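Local coordinates for pirin family protein (Acinetobacter baumannii, PDB 6D0P) that probably acts as a metal-dependent dioxygenase of the quercetin 2,3-dioxygenase type, binding one metal ion per subunit in a pirin (cupin) fold, at residues S63-G68 and N279-G284; S134-T139 and T178-L183. One frame throughout, in Å; residues are numbered along the deposited sequence.

Contact 1. Residues S63-G68 and N279-G284. With MN (manganese (II) ion), chain G.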
loop_
_atom_site.group_PDB
_atom_site.type_symbol
_atom_site.label_atom_id
_atom_site.label_comp_id
_atom_site.label_asym_id
_atom_site.label_seq_id
_atom_site.Cartn_x
_atom_site.Cartn_y
_atom_site.Cartn_z
ATOM N N SER A 63 -19.214 -4.981 3.750
ATOM C CA SER A 63 -18.898 -6.197 3.005
ATOM C C SER A 63 -18.653 -5.893 1.521
ATOM O O SER A 63 -19.484 -5.331 0.861
ATOM C CB SER A 63 -19.995 -7.198 3.171
ATOM O OG SER A 63 -19.650 -8.388 2.508
ATOM N N HIS A 64 -17.483 -6.272 1.024
ATOM C CA HIS A 64 -17.128 -6.088 -0.366
ATOM C C HIS A 64 -16.145 -7.196 -0.764
ATOM O O HIS A 64 -15.427 -7.724 0.068
ATOM C CB HIS A 64 -16.516 -4.703 -0.622
ATOM C CG HIS A 64 -15.250 -4.461 0.129
ATOM N ND1 HIS A 64 -15.250 -4.020 1.433
ATOM C CD2 HIS A 64 -13.950 -4.581 -0.233
ATOM C CE1 HIS A 64 -14.004 -3.889 1.849
ATOM N NE2 HIS A 64 -13.186 -4.233 0.847
ATOM N N PRO A 65 -16.127 -7.541 -2.040
ATOM C CA PRO A 65 -15.250 -8.578 -2.508
ATOM C C PRO A 65 -13.929 -8.083 -3.103
ATOM O O PRO A 65 -13.805 -6.904 -3.474
ATOM C CB PRO A 65 -16.070 -9.248 -3.618
ATOM C CG PRO A 65 -16.835 -8.108 -4.218
ATOM C CD PRO A 65 -17.158 -7.226 -3.035
ATOM N N HIS A 66 -12.972 -9.007 -3.176
ATOM C CA HIS A 66 -11.715 -8.809 -3.897
ATOM C C HIS A 66 -11.328 -10.130 -4.550
ATOM O O HIS A 66 -11.562 -11.213 -3.961
ATOM C CB HIS A 66 -10.542 -8.382 -2.993
ATOM C CG HIS A 66 -10.702 -7.075 -2.303
ATOM N ND1 HIS A 66 -10.752 -5.882 -3.005
ATOM C CD2 HIS A 66 -10.734 -6.758 -0.987
ATOM C CE1 HIS A 66 -10.864 -4.880 -2.136
ATOM N NE2 HIS A 66 -10.828 -5.393 -0.889
ATOM N N ARG A 67 -10.733 -10.054 -5.742
ATOM C CA ARG A 67 -10.178 -11.231 -6.356
ATOM C C ARG A 67 -9.004 -10.819 -7.240
ATOM O O ARG A 67 -9.097 -9.812 -7.963
ATOM C CB ARG A 67 -11.221 -11.981 -7.196
ATOM C CG ARG A 67 -10.639 -13.104 -8.055
ATOM C CD ARG A 67 -11.667 -13.833 -8.918
ATOM N NE ARG A 67 -12.524 -14.707 -8.120
ATOM C CZ ARG A 67 -13.503 -15.456 -8.617
ATOM N NH1 ARG A 67 -13.806 -15.388 -9.912
ATOM N NH2 ARG A 67 -14.167 -16.276 -7.820
ATOM N N GLY A 68 -7.919 -11.603 -7.165
ATOM C CA GLY A 68 -6.815 -11.491 -8.107
ATOM C C GLY A 68 -5.578 -10.738 -7.637
ATOM O O GLY A 68 -4.590 -10.690 -8.380
ATOM N N ASN A 279 -19.805 -12.701 -12.342
ATOM C CA ASN A 279 -20.848 -13.743 -12.252
ATOM C C ASN A 279 -20.776 -14.455 -10.891
ATOM O O ASN A 279 -21.816 -14.656 -10.257
ATOM C CB ASN A 279 -20.790 -14.694 -13.448
ATOM C CG ASN A 279 -21.242 -14.009 -14.721
ATOM O OD1 ASN A 279 -21.870 -12.956 -14.666
ATOM N ND2 ASN A 279 -20.933 -14.593 -15.868
ATOM N N ASP A 280 -19.580 -14.829 -10.460
ATOM C CA ASP A 280 -19.378 -15.503 -9.172
ATOM C C ASP A 280 -19.904 -14.622 -8.031
ATOM O O ASP A 280 -20.640 -15.095 -7.144
ATOM C CB ASP A 280 -17.899 -15.829 -8.938
ATOM C CG ASP A 280 -17.355 -16.968 -9.790
ATOM O OD1 ASP A 280 -18.176 -17.668 -10.430
ATOM O OD2 ASP A 280 -16.104 -17.139 -9.829
ATOM N N PHE A 281 -19.586 -13.339 -8.069
ATOM C CA PHE A 281 -19.992 -12.464 -6.977
ATOM C C PHE A 281 -21.495 -12.183 -7.020
ATOM O O PHE A 281 -22.149 -12.194 -5.982
ATOM C CB PHE A 281 -19.222 -11.148 -6.997
ATOM C CG PHE A 281 -19.770 -10.127 -6.032
ATOM C CD1 PHE A 281 -19.607 -10.288 -4.662
ATOM C CD2 PHE A 281 -20.451 -9.011 -6.492
ATOM C CE1 PHE A 281 -20.131 -9.365 -3.771
ATOM C CE2 PHE A 281 -20.960 -8.077 -5.598
ATOM C CZ PHE A 281 -20.801 -8.257 -4.240
ATOM N N ASN A 282 -22.028 -11.907 -8.208
ATOM C CA ASN A 282 -23.429 -11.553 -8.330
ATOM C C ASN A 282 -24.324 -12.759 -8.009
ATOM O O ASN A 282 -25.446 -12.569 -7.565
ATOM C CB ASN A 282 -23.716 -10.928 -9.693
ATOM C CG ASN A 282 -23.340 -9.462 -9.738
ATOM O OD1 ASN A 282 -24.134 -8.624 -9.351
ATOM N ND2 ASN A 282 -22.152 -9.141 -10.223
ATOM N N ARG A 283 -23.846 -13.983 -8.196
ATOM C CA ARG A 283 -24.656 -15.161 -7.919
ATOM C C ARG A 283 -24.469 -15.614 -6.462
ATOM O O ARG A 283 -24.931 -16.686 -6.095
ATOM C CB ARG A 283 -24.336 -16.270 -8.926
ATOM C CG ARG A 283 -24.909 -15.997 -10.309
ATOM C CD ARG A 283 -26.426 -16.139 -10.319
ATOM N NE ARG A 283 -26.864 -17.525 -10.443
ATOM C CZ ARG A 283 -28.125 -17.934 -10.344
ATOM N NH1 ARG A 283 -29.085 -17.078 -10.037
ATOM N NH2 ARG A 283 -28.423 -19.203 -10.558
ATOM N N GLY A 284 -23.788 -14.811 -5.649
ATOM C CA GLY A 284 -23.617 -15.120 -4.214
ATOM C C GLY A 284 -22.532 -16.140 -3.886
ATOM O O GLY A 284 -22.491 -16.615 -2.747
HETATM MN MN MN G . -11.050 -4.432 1.062
HETATM O O HOH W 1 -8.669 -4.503 1.691
HETATM O O HOH W 2 -10.372 -2.512 0.165
#

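Contact 2. Residues S134-T139 and T178-L183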
loop_
_atom_site.group_PDB
_atom_site.type_symbol
_atom_site.label_atom_id
_atom_site.label_comp_id
_atom_site.label_asym_id
_atom_site.label_seq_id
_atom_site.Cartn_x
_atom_site.Cartn_y
_atom_site.Cartn_z
ATOM N N SER A 134 -0.043 -14.001 -13.008
ATOM C CA SER A 134 -1.198 -14.721 -13.515
ATOM C C SER A 134 -1.359 -16.075 -12.826
ATOM O O SER A 134 -2.460 -16.444 -12.393
ATOM C CB SER A 134 -1.099 -14.903 -15.046
ATOM O OG SER A 134 0.101 -15.579 -15.380
ATOM N N HIS A 135 -0.262 -16.803 -12.717
ATOM C CA HIS A 135 -0.298 -18.154 -12.133
ATOM C C HIS A 135 -0.730 -18.167 -10.666
ATOM O O HIS A 135 -1.176 -19.207 -10.197
ATOM C CB HIS A 135 1.084 -18.817 -12.249
ATOM C CG HIS A 135 1.483 -19.083 -13.653
ATOM N ND1 HIS A 135 2.285 -18.220 -14.367
ATOM C CD2 HIS A 135 1.161 -20.086 -14.487
ATOM C CE1 HIS A 135 2.451 -18.695 -15.583
ATOM N NE2 HIS A 135 1.780 -19.849 -15.672
ATOM N N SER A 136 -0.606 -17.047 -9.961
ATOM C CA SER A 136 -0.856 -16.967 -8.530
ATOM C C SER A 136 -2.224 -16.349 -8.223
ATOM O O SER A 136 -2.668 -16.375 -7.085
ATOM C CB SER A 136 0.237 -16.134 -7.853
ATOM O OG SER A 136 1.530 -16.661 -8.107
ATOM N N LYS A 137 -2.909 -15.824 -9.232
ATOM C CA LYS A 137 -4.121 -15.079 -8.961
ATOM C C LYS A 137 -5.218 -15.929 -8.326
ATOM O O LYS A 137 -6.008 -15.380 -7.544
ATOM C CB LYS A 137 -4.672 -14.453 -10.233
ATOM C CG LYS A 137 -3.906 -13.236 -10.677
ATOM C CD LYS A 137 -4.510 -12.589 -11.884
ATOM C CE LYS A 137 -3.865 -11.264 -12.214
ATOM N NZ LYS A 137 -4.202 -10.239 -11.209
HETATM N N MSE A 138 -5.304 -17.206 -8.674
HETATM C CA MSE A 138 -6.410 -18.033 -8.143
HETATM C C MSE A 138 -5.984 -18.941 -7.005
HETATM O O MSE A 138 -6.643 -19.947 -6.736
HETATM C CB MSE A 138 -7.128 -18.808 -9.270
HETATM C CG MSE A 138 -7.705 -17.843 -10.319
HETATM SE SE MSE A 138 -9.212 -16.790 -9.576
HETATM C CE MSE A 138 -10.561 -18.191 -9.375
ATOM N N THR A 139 -4.895 -18.598 -6.325
ATOM C CA THR A 139 -4.493 -19.315 -5.120
ATOM C C THR A 139 -5.473 -18.934 -4.007
ATOM O O THR A 139 -6.064 -17.877 -4.054
ATOM C CB THR A 139 -3.043 -19.014 -4.705
ATOM O OG1 THR A 139 -2.811 -17.607 -4.588
ATOM C CG2 THR A 139 -2.028 -19.577 -5.679
ATOM N N THR A 178 5.901 -11.926 3.175
ATOM C CA THR A 178 6.313 -12.726 2.027
ATOM C C THR A 178 5.516 -12.249 0.809
ATOM O O THR A 178 4.408 -11.708 0.955
ATOM C CB THR A 178 6.114 -14.233 2.252
ATOM O OG1 THR A 178 4.721 -14.477 2.421
ATOM C CG2 THR A 178 6.882 -14.774 3.438
ATOM N N THR A 179 6.055 -12.491 -0.385
ATOM C CA THR A 179 5.479 -12.007 -1.641
ATOM C C THR A 179 5.534 -13.105 -2.723
ATOM O O THR A 179 6.257 -14.096 -2.580
ATOM C CB THR A 179 6.219 -10.755 -2.137
ATOM O OG1 THR A 179 7.542 -11.146 -2.521
ATOM C CG2 THR A 179 6.295 -9.655 -1.101
ATOM N N PHE A 180 4.755 -12.923 -3.794
ATOM C CA PHE A 180 4.708 -13.898 -4.912
ATOM C C PHE A 180 5.699 -13.562 -6.032
ATOM O O PHE A 180 5.960 -14.410 -6.900
ATOM C CB PHE A 180 3.300 -13.971 -5.494
ATOM C CG PHE A 180 2.302 -14.625 -4.583
ATOM C CD1 PHE A 180 1.737 -13.926 -3.520
ATOM C CD2 PHE A 180 1.889 -15.920 -4.814
ATOM C CE1 PHE A 180 0.803 -14.534 -2.696
ATOM C CE2 PHE A 180 0.945 -16.520 -3.997
ATOM C CZ PHE A 180 0.412 -15.827 -2.937
ATOM N N SER A 181 6.200 -12.325 -6.057
ATOM C CA SER A 181 7.165 -11.897 -7.064
ATOM C C SER A 181 8.169 -10.967 -6.368
ATOM O O SER A 181 7.866 -10.491 -5.285
ATOM C CB SER A 181 6.494 -11.221 -8.249
ATOM O OG SER A 181 5.761 -10.075 -7.857
ATOM N N PRO A 182 9.323 -10.697 -6.991
ATOM C CA PRO A 182 10.345 -9.866 -6.339
ATOM C C PRO A 182 9.888 -8.408 -6.224
ATOM O O PRO A 182 9.622 -7.765 -7.244
ATOM C CB PRO A 182 11.589 -9.984 -7.235
ATOM C CG PRO A 182 11.370 -11.292 -7.962
ATOM C CD PRO A 182 9.881 -11.270 -8.233
ATOM N N LEU A 183 9.780 -7.915 -4.997
ATOM C CA LEU A 183 9.330 -6.565 -4.780
ATOM C C LEU A 183 9.726 -6.093 -3.377
ATOM O O LEU A 183 10.017 -6.898 -2.465
ATOM C CB LEU A 183 7.818 -6.456 -5.030
ATOM C CG LEU A 183 6.886 -7.153 -4.050
ATOM C CD1 LEU A 183 6.544 -6.249 -2.885
ATOM C CD2 LEU A 183 5.604 -7.566 -4.734
#

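Contact 1. Residues S63-G68 and N279-G284
Pro-65 lies over one face of the Phe-281 ring and Arg-67 reaches Asp-280. Through these two pairs, the metal-binding strand 64-66 of the N-terminal cupin of this pirin fold is joined to the C-terminal helix 271-282. The first pair is a CH-pi contact in which Pro-65 CG stands 3.7 Å from the centroid of the Phe-281 ring, shifted toward its rim. Pro-65 CB and CD extend the contact, with CD 3.7 Å from Phe-281 CE1, and the two side chains cross at about a right angle. With CG of Phe-281 anti to the backbone N (chi1 170°), the ring projects from the helix and offers a face to Pro-65 CG.

The second pair is an end-on salt bridge to a single oxygen. Arg-67 NH1 and NH2 each lie 2.9 Å from Asp-280 OD2, and both N-H...O angles are bent to about 145°, as befits one acceptor shared by two nitrogens. OD2 sits in the guanidinium plane, but the carboxylate is turned 75° against that plane, and OD2 is met on its anti side by nitrogens that stand somewhat out of the carboxylate plane. Arg-67 NE donates to Ala-104 O, so the guanidinium is held at NE as well as at its end, which should restrict its rotation.

Around these pairs, Leu-107 and Phe-266 each touch both Pro-65 and Phe-281. Just past Asp-280 and Phe-281 the helix ends in a Schellman motif with Gly-284 at C-prime. On the other side of the strand, His-64 and His-66 turn to the manganese, each binding it through NE2 at 2.2 Å; His-108, Glu-110 and two waters complete its shell. Gly-62 O is hydrogen-bonded to the other His-64 nitrogen, ND1, and so helps to orient the ring.

Contact 2. Residues S134-T139 and T178-L183
Ser-136 and Phe-180 mark the closest backbone approach, 7.3 Å between their CA atoms, where a type I beta turn from Ser-136 to Thr-139 faces an irregular loop. The contact is a small surface junction between the loop joining strands 121-131 and 145-146 of one seven-stranded sheet and the loop leading into strand 183-190 of the other.

Phe-180 is the sole residue of its loop to touch the turn. Turned beside its own backbone N (chi1 -70°), the ring projects toward the turn and brings its carbons CD2 and CE2 up to both hydroxyl-bearing side chains. Ser-136 comes nearest, with OG 3.4 Å from Phe-180 CD2 and CB 3.5 Å from that same carbon. Farther along the ring, Thr-139 OG1 lies 4.0 Å from Phe-180 CE2 and equally far from CZ, the two side chains passing one another antiparallel.

The threonine hydroxyl is already engaged within the turn. Thr-139 OG1 donates to Ser-136 O at 2.8 Å, lying in the carbonyl plane, and Thr-139 N adds a longer bond of 3.2 Å to that same Ser-136 O. This double grip on one carbonyl fixes the turn and sets the hydroxyl beside the phenyl ring. On the opposing loop, Thr-179 OG1 is hydrogen-bonded to Ser-181 O, a bond that spans Phe-180 from the residue before it to the residue after. Leu-132 and Thr-101 also touch the Phe-180 side chain.

No hydrogen bond or salt bridge crosses between the segments: the turn and the loop meet by van der Waals packing of an aromatic ring against two small hydroxyl-bearing side chains, a contact without directional polar bonding.

The centres of contacts 1 and 2 lie about 20 Å apart, yet the segments 63-68 and 134-139 touch directly. Lys-137 NZ, 2.9 Å from Gly-68 O, probably makes a hydrogen bond to it, and the same ammonium group also binds Asn-131 OD1 and Val-267 O. Separately, the selenium of Met-138, a selenomethionine, packs 3.9 Å from Arg-67 CD. Along the sequence, both segments of contact 2 fall between the two of contact 1. Contact 1 carries two of the four protein ligands of the manganese, whereas contact 2 lies away from that site; the residues that its turn touches, Arg-67 and Gly-68, directly follow the ligand His-66 in sequence.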